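Local coordinates for single-stranded DNA specific exonuclease RecJ (Thermus thermophilus, PDB 2ZXR), which degrades single-stranded DNA in the 5' to 3' direction, as a monomeric exonuclease that depends on divalent metal ions, magnesium before manganese and cobalt, at residues V359-V362 with G367-R370; E379-A384 with A398-D403. All blocks are in the same frame, centred on the assembly; numbering follows the deposited sequence.

Contact 1: V359-V362 with G367-R370; sequences VFLV and GTVR
Over one face of the Phe360 ring sits CG1 of Val369, 4.0 Å from the ring centroid and 17° off the normal, a CH-pi contact displaced toward the rim. The other methyl, CG2, approaches the ring at CD2 (3.5 Å). Because Val369 has CG1 anti to its backbone N (chi1 -176°), both methyls are turned to the ring, and the two side chains run alongside each other from a non-hydrogen-bonded antiparallel pair. Ala380 and Leu381 of helix 377-383 also touch the ring.

Leu361 and Thr368 occupy the other face of the sheet, meeting through CB of Leu361 and CG2 of Thr368 at 3.6 Å. Four backbone hydrogen bonds join the strands: Val359 N to Arg370 O is 2.7 Å, and Leu361 and Thr368 are joined in both directions. Arg370 curls back, its NH1 donating to Val369 O at 2.8 Å from well above that carbonyl's plane.

These strands are the two arms of a beta hairpin in the DHHA1 domain. Their four bonds fix the register and satisfy Val359, Leu361, Thr368 and Arg370, while alternate residues bond to neighbouring strands; side chains pack against helix 377-383 on the Phe360 side and helix 341-355 on the Leu361 side.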
ATOM      1  N   VAL A 359     -11.968 -15.250   6.962  1.00 23.99           N
ATOM      2  CA  VAL A 359     -13.419 -15.202   7.055  1.00 23.19           C
ATOM      3  C   VAL A 359     -14.028 -15.989   5.917  1.00 23.40           C
ATOM      4  O   VAL A 359     -13.598 -15.893   4.759  1.00 22.77           O
ATOM      5  CB  VAL A 359     -13.950 -13.736   7.056  1.00 24.17           C
ATOM      6  CG1 VAL A 359     -15.494 -13.703   7.059  1.00 23.24           C
ATOM      7  CG2 VAL A 359     -13.437 -13.018   8.298  1.00 23.70           C
ATOM      8  N   PHE A 360     -15.006 -16.814   6.286  1.00 22.93           N
ATOM      9  CA  PHE A 360     -15.751 -17.671   5.382  1.00 21.11           C
ATOM     10  C   PHE A 360     -17.225 -17.319   5.591  1.00 21.47           C
ATOM     11  O   PHE A 360     -17.731 -17.397   6.712  1.00 21.56           O
ATOM     12  CB  PHE A 360     -15.569 -19.155   5.746  1.00 20.97           C
ATOM     13  CG  PHE A 360     -14.147 -19.628   5.729  1.00 18.67           C
ATOM     14  CD1 PHE A 360     -13.230 -19.172   6.682  1.00 18.77           C
ATOM     15  CD2 PHE A 360     -13.715 -20.500   4.747  1.00 16.99           C
ATOM     16  CE1 PHE A 360     -11.891 -19.582   6.648  1.00 16.79           C
ATOM     17  CE2 PHE A 360     -12.391 -20.910   4.698  1.00 19.04           C
ATOM     18  CZ  PHE A 360     -11.475 -20.448   5.650  1.00 18.42           C
ATOM     19  N   LEU A 361     -17.909 -16.954   4.516  1.00 20.18           N
ATOM     20  CA  LEU A 361     -19.324 -16.605   4.567  1.00 20.27           C
ATOM     21  C   LEU A 361     -20.056 -17.445   3.539  1.00 20.65           C
ATOM     22  O   LEU A 361     -19.539 -17.691   2.423  1.00 20.48           O
ATOM     23  CB  LEU A 361     -19.520 -15.125   4.204  1.00 21.14           C
ATOM     24  CG  LEU A 361     -19.578 -14.060   5.305  1.00 22.14           C
ATOM     25  CD1 LEU A 361     -18.715 -14.435   6.493  1.00 21.21           C
ATOM     26  CD2 LEU A 361     -19.212 -12.702   4.694  1.00 19.44           C
ATOM     27  N   VAL A 362     -21.255 -17.881   3.909  1.00 21.10           N
ATOM     28  CA  VAL A 362     -22.098 -18.692   3.034  1.00 21.14           C
ATOM     29  C   VAL A 362     -23.443 -18.007   2.985  1.00 21.28           C
ATOM     30  O   VAL A 362     -23.960 -17.595   4.018  1.00 22.49           O
ATOM     31  CB  VAL A 362     -22.313 -20.101   3.609  1.00 21.58           C
ATOM     32  CG1 VAL A 362     -23.287 -20.886   2.717  1.00 20.37           C
ATOM     33  CG2 VAL A 362     -20.991 -20.828   3.716  1.00 22.44           C
ATOM     34  N   GLY A 367     -20.454 -19.543  -1.445  1.00 26.86           N
ATOM     35  CA  GLY A 367     -19.525 -19.220  -0.382  1.00 26.04           C
ATOM     36  C   GLY A 367     -18.381 -18.324  -0.808  1.00 25.65           C
ATOM     37  O   GLY A 367     -17.896 -18.398  -1.939  1.00 24.25           O
ATOM     38  N   THR A 368     -17.932 -17.481   0.114  1.00 24.90           N
ATOM     39  CA  THR A 368     -16.832 -16.596  -0.181  1.00 25.42           C
ATOM     40  C   THR A 368     -15.843 -16.688   0.947  1.00 24.49           C
ATOM     41  O   THR A 368     -16.233 -16.895   2.091  1.00 24.89           O
ATOM     42  CB  THR A 368     -17.291 -15.131  -0.290  1.00 26.51           C
ATOM     43  OG1 THR A 368     -16.188 -14.340  -0.742  1.00 30.08           O
ATOM     44  CG2 THR A 368     -17.716 -14.586   1.091  1.00 28.05           C
ATOM     45  N   VAL A 369     -14.566 -16.525   0.626  1.00 23.97           N
ATOM     46  CA  VAL A 369     -13.505 -16.565   1.623  1.00 22.96           C
ATOM     47  C   VAL A 369     -12.536 -15.395   1.424  1.00 23.50           C
ATOM     48  O   VAL A 369     -12.196 -15.065   0.293  1.00 23.70           O
ATOM     49  CB  VAL A 369     -12.618 -17.837   1.492  1.00 24.21           C
ATOM     50  CG1 VAL A 369     -11.602 -17.851   2.627  1.00 24.19           C
ATOM     51  CG2 VAL A 369     -13.471 -19.125   1.515  1.00 24.74           C
ATOM     52  N   ARG A 370     -12.121 -14.771   2.523  1.00 22.68           N
ATOM     53  CA  ARG A 370     -11.105 -13.735   2.508  1.00 22.76           C
ATOM     54  C   ARG A 370     -10.184 -14.225   3.597  1.00 23.63           C
ATOM     55  O   ARG A 370     -10.636 -14.583   4.686  1.00 23.70           O
ATOM     56  CB  ARG A 370     -11.654 -12.334   2.863  1.00 21.88           C
ATOM     57  CG  ARG A 370     -12.538 -11.709   1.759  1.00 19.74           C
ATOM     58  CD  ARG A 370     -11.770 -11.498   0.437  1.00 21.49           C
ATOM     59  NE  ARG A 370     -12.636 -11.019  -0.651  1.00 22.27           N
ATOM     60  CZ  ARG A 370     -13.435 -11.793  -1.391  1.00 24.02           C
ATOM     61  NH1 ARG A 370     -13.499 -13.118  -1.197  1.00 23.17           N
ATOM     62  NH2 ARG A 370     -14.201 -11.237  -2.324  1.00 24.25           N
TER

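Contact 2: E379-A384 with A398-D403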
ATOM      1  N   GLU A 379      -6.525 -23.241   0.142  1.00 31.22           N
ATOM      2  CA  GLU A 379      -6.048 -24.477   0.764  1.00 31.88           C
ATOM      3  C   GLU A 379      -6.984 -24.845   1.924  1.00 31.00           C
ATOM      4  O   GLU A 379      -7.157 -26.015   2.242  1.00 31.11           O
ATOM      5  CB  GLU A 379      -4.599 -24.329   1.266  1.00 32.85           C
ATOM      6  CG  GLU A 379      -3.540 -24.338   0.161  1.00 36.32           C
ATOM      7  CD  GLU A 379      -3.595 -25.596  -0.721  1.00 38.57           C
ATOM      8  OE1 GLU A 379      -3.481 -26.722  -0.178  1.00 39.77           O
ATOM      9  OE2 GLU A 379      -3.755 -25.459  -1.965  1.00 40.29           O
ATOM     10  N   ALA A 380      -7.589 -23.844   2.551  1.00 30.34           N
ATOM     11  CA  ALA A 380      -8.522 -24.097   3.653  1.00 29.16           C
ATOM     12  C   ALA A 380      -9.765 -24.798   3.075  1.00 29.26           C
ATOM     13  O   ALA A 380     -10.322 -25.721   3.685  1.00 28.31           O
ATOM     14  CB  ALA A 380      -8.912 -22.792   4.315  1.00 28.97           C
ATOM     15  N   LEU A 381     -10.178 -24.370   1.885  1.00 27.94           N
ATOM     16  CA  LEU A 381     -11.321 -24.982   1.230  1.00 28.69           C
ATOM     17  C   LEU A 381     -10.921 -26.391   0.809  1.00 30.11           C
ATOM     18  O   LEU A 381     -11.721 -27.330   0.889  1.00 28.75           O
ATOM     19  CB  LEU A 381     -11.754 -24.179  -0.006  1.00 25.12           C
ATOM     20  CG  LEU A 381     -12.305 -22.768   0.248  1.00 24.95           C
ATOM     21  CD1 LEU A 381     -12.866 -22.193  -1.079  1.00 22.64           C
ATOM     22  CD2 LEU A 381     -13.402 -22.811   1.322  1.00 22.75           C
ATOM     23  N   ARG A 382      -9.679 -26.537   0.348  1.00 31.63           N
ATOM     24  CA  ARG A 382      -9.205 -27.853  -0.065  1.00 32.95           C
ATOM     25  C   ARG A 382      -9.311 -28.827   1.102  1.00 32.54           C
ATOM     26  O   ARG A 382      -9.732 -29.952   0.918  1.00 34.22           O
ATOM     27  CB  ARG A 382      -7.756 -27.777  -0.551  1.00 34.72           C
ATOM     28  CG  ARG A 382      -7.166 -29.110  -0.991  1.00 38.60           C
ATOM     29  CD  ARG A 382      -6.122 -28.862  -2.063  1.00 42.00           C
ATOM     30  NE  ARG A 382      -6.727 -28.045  -3.119  1.00 46.18           N
ATOM     31  CZ  ARG A 382      -6.060 -27.208  -3.913  1.00 46.57           C
ATOM     32  NH1 ARG A 382      -4.748 -27.076  -3.775  1.00 47.17           N
ATOM     33  NH2 ARG A 382      -6.711 -26.494  -4.834  1.00 46.64           N
ATOM     34  N   SER A 383      -8.960 -28.391   2.303  1.00 32.50           N
ATOM     35  CA  SER A 383      -9.030 -29.271   3.464  1.00 32.83           C
ATOM     36  C   SER A 383     -10.445 -29.771   3.718  1.00 33.24           C
ATOM     37  O   SER A 383     -10.629 -30.791   4.364  1.00 34.45           O
ATOM     38  CB  SER A 383      -8.499 -28.567   4.730  1.00 32.89           C
ATOM     39  OG  SER A 383      -9.452 -27.681   5.313  1.00 33.85           O
ATOM     40  N   ALA A 384     -11.448 -29.058   3.215  1.00 33.31           N
ATOM     41  CA  ALA A 384     -12.843 -29.467   3.406  1.00 32.97           C
ATOM     42  C   ALA A 384     -13.540 -29.736   2.062  1.00 32.77           C
ATOM     43  O   ALA A 384     -14.770 -29.702   1.987  1.00 31.00           O
ATOM     44  CB  ALA A 384     -13.586 -28.363   4.148  1.00 33.85           C
ATOM     45  N   ALA A 398     -11.152 -16.668  -2.069  1.00 26.16           N
ATOM     46  CA  ALA A 398     -11.589 -17.899  -2.730  1.00 26.30           C
ATOM     47  C   ALA A 398     -13.098 -17.940  -2.767  1.00 25.87           C
ATOM     48  O   ALA A 398     -13.750 -17.196  -2.054  1.00 27.56           O
ATOM     49  CB  ALA A 398     -11.027 -19.137  -1.991  1.00 25.53           C
ATOM     50  N   GLY A 399     -13.655 -18.792  -3.606  1.00 25.23           N
ATOM     51  CA  GLY A 399     -15.098 -18.875  -3.700  1.00 25.05           C
ATOM     52  C   GLY A 399     -15.513 -20.335  -3.782  1.00 24.94           C
ATOM     53  O   GLY A 399     -14.704 -21.194  -4.153  1.00 24.21           O
ATOM     54  N   PHE A 400     -16.762 -20.624  -3.432  1.00 23.98           N
ATOM     55  CA  PHE A 400     -17.245 -21.991  -3.500  1.00 22.80           C
ATOM     56  C   PHE A 400     -18.751 -22.039  -3.522  1.00 23.13           C
ATOM     57  O   PHE A 400     -19.408 -21.009  -3.457  1.00 22.04           O
ATOM     58  CB  PHE A 400     -16.685 -22.831  -2.328  1.00 22.11           C
ATOM     59  CG  PHE A 400     -17.061 -22.332  -0.937  1.00 22.62           C
ATOM     60  CD1 PHE A 400     -18.106 -22.930  -0.220  1.00 21.43           C
ATOM     61  CD2 PHE A 400     -16.351 -21.296  -0.331  1.00 20.35           C
ATOM     62  CE1 PHE A 400     -18.434 -22.498   1.098  1.00 21.52           C
ATOM     63  CE2 PHE A 400     -16.671 -20.860   0.964  1.00 21.65           C
ATOM     64  CZ  PHE A 400     -17.719 -21.466   1.682  1.00 21.44           C
ATOM     65  N   ALA A 401     -19.294 -23.241  -3.677  1.00 23.79           N
ATOM     66  CA  ALA A 401     -20.722 -23.449  -3.645  1.00 24.94           C
ATOM     67  C   ALA A 401     -20.825 -24.664  -2.724  1.00 26.53           C
ATOM     68  O   ALA A 401     -19.895 -25.488  -2.662  1.00 26.72           O
ATOM     69  CB  ALA A 401     -21.272 -23.755  -5.044  1.00 23.96           C
ATOM     70  N   MET A 402     -21.946 -24.787  -2.022  1.00 26.83           N
ATOM     71  CA  MET A 402     -22.116 -25.872  -1.074  1.00 27.59           C
ATOM     72  C   MET A 402     -23.540 -25.924  -0.527  1.00 28.64           C
ATOM     73  O   MET A 402     -24.210 -24.896  -0.376  1.00 28.08           O
ATOM     74  CB  MET A 402     -21.145 -25.670   0.092  1.00 29.04           C
ATOM     75  CG  MET A 402     -21.388 -26.546   1.308  1.00 30.29           C
ATOM     76  SD  MET A 402     -20.294 -26.144   2.718  1.00 32.73           S
ATOM     77  CE  MET A 402     -21.275 -24.925   3.575  1.00 30.72           C
ATOM     78  N   ASP A 403     -24.002 -27.131  -0.221  1.00 27.92           N
ATOM     79  CA  ASP A 403     -25.332 -27.293   0.328  1.00 26.93           C
ATOM     80  C   ASP A 403     -25.243 -26.734   1.747  1.00 26.41           C
ATOM     81  O   ASP A 403     -24.418 -27.184   2.542  1.00 24.94           O
ATOM     82  CB  ASP A 403     -25.704 -28.778   0.347  1.00 27.12           C
ATOM     83  CG  ASP A 403     -27.147 -29.000   0.720  1.00 28.01           C
ATOM     84  OD1 ASP A 403     -27.540 -28.596   1.827  1.00 27.65           O
ATOM     85  OD2 ASP A 403     -27.888 -29.575  -0.094  1.00 28.49           O
TER
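Leu381 reaches from helix 377-383 to strand 397-401 with both of its methyls, and the conformations on the two sides make the fit. Its CG stands anti to the carbonyl carbon, and an extended second torsion carries CD1 onward from the helix. CD1 then touches CB of Ala398 at 3.7 Å and, at the same separation, CD2 of Phe400. It also lies against the backbone, 3.7 Å from Gly399 O. The second methyl, CD2, follows the ring further, with Phe400 CE2 3.8 Å from it.

Phe400 answers with a less common rotamer: CG lies between the backbone N and the carbonyl carbon (chi1 60°). The ring rises from the strand and crosses the leucine at about a right angle, with CD1 of Leu381 approaching it obliquely. Ala398, two residues earlier on the same face of the strand, meets CD1 with its CB. The segment axes come within 9.4 Å at 28°, so the helix runs nearly along the strand. Val369 and Tyr391, on neighbouring strands, touch both Leu381 and Phe400, and the ring of Phe410 from helix 407-419 meets that of Phe400.

Polar groups of the helix find partners other than strand 397-401. Within the helix, Arg382 NH1 forms a salt bridge with Glu379 OE2 (2.6 Å) and Ser383 OG donates to Ala380 O at 2.7 Å, while Arg382 NE bonds to Tyr391 OH of strand 390-393.

This is helix-on-sheet packing within the DHHA1 domain, away from the metal site. The side-chain contacts between the two segments are apolar, and the one backbone atom touched, Gly399 O, meets a methyl: one branched side chain, lodged against an alanine and a phenylalanine, joins the segments by dispersion and burial, with directional bonds left to each element and its other neighbours.

Overall arrangement
Following the chain from the N terminus, strand 359-363 comes first, turns tightly into strand 366-370, and contact 1 closes that short hairpin loop. Helix 377-383 follows, then strand 390-393 and strand 397-401, whose packing against the helix closes the longer loop of contact 2. The two loops are in series, neither enclosing nor crossing the other, with centres about 9 Å apart. They meet through the sheet: Gly367 N lies 2.7 Å from Phe400 O and Val369 N 2.9 Å from Ala398 O, both probable hydrogen bonds. Val369 CG2 also packs on Leu381 CD2 (3.7 Å). Together they tie the hairpin, helix 377-383 and strand 397-401 together within the DHHA1 domain.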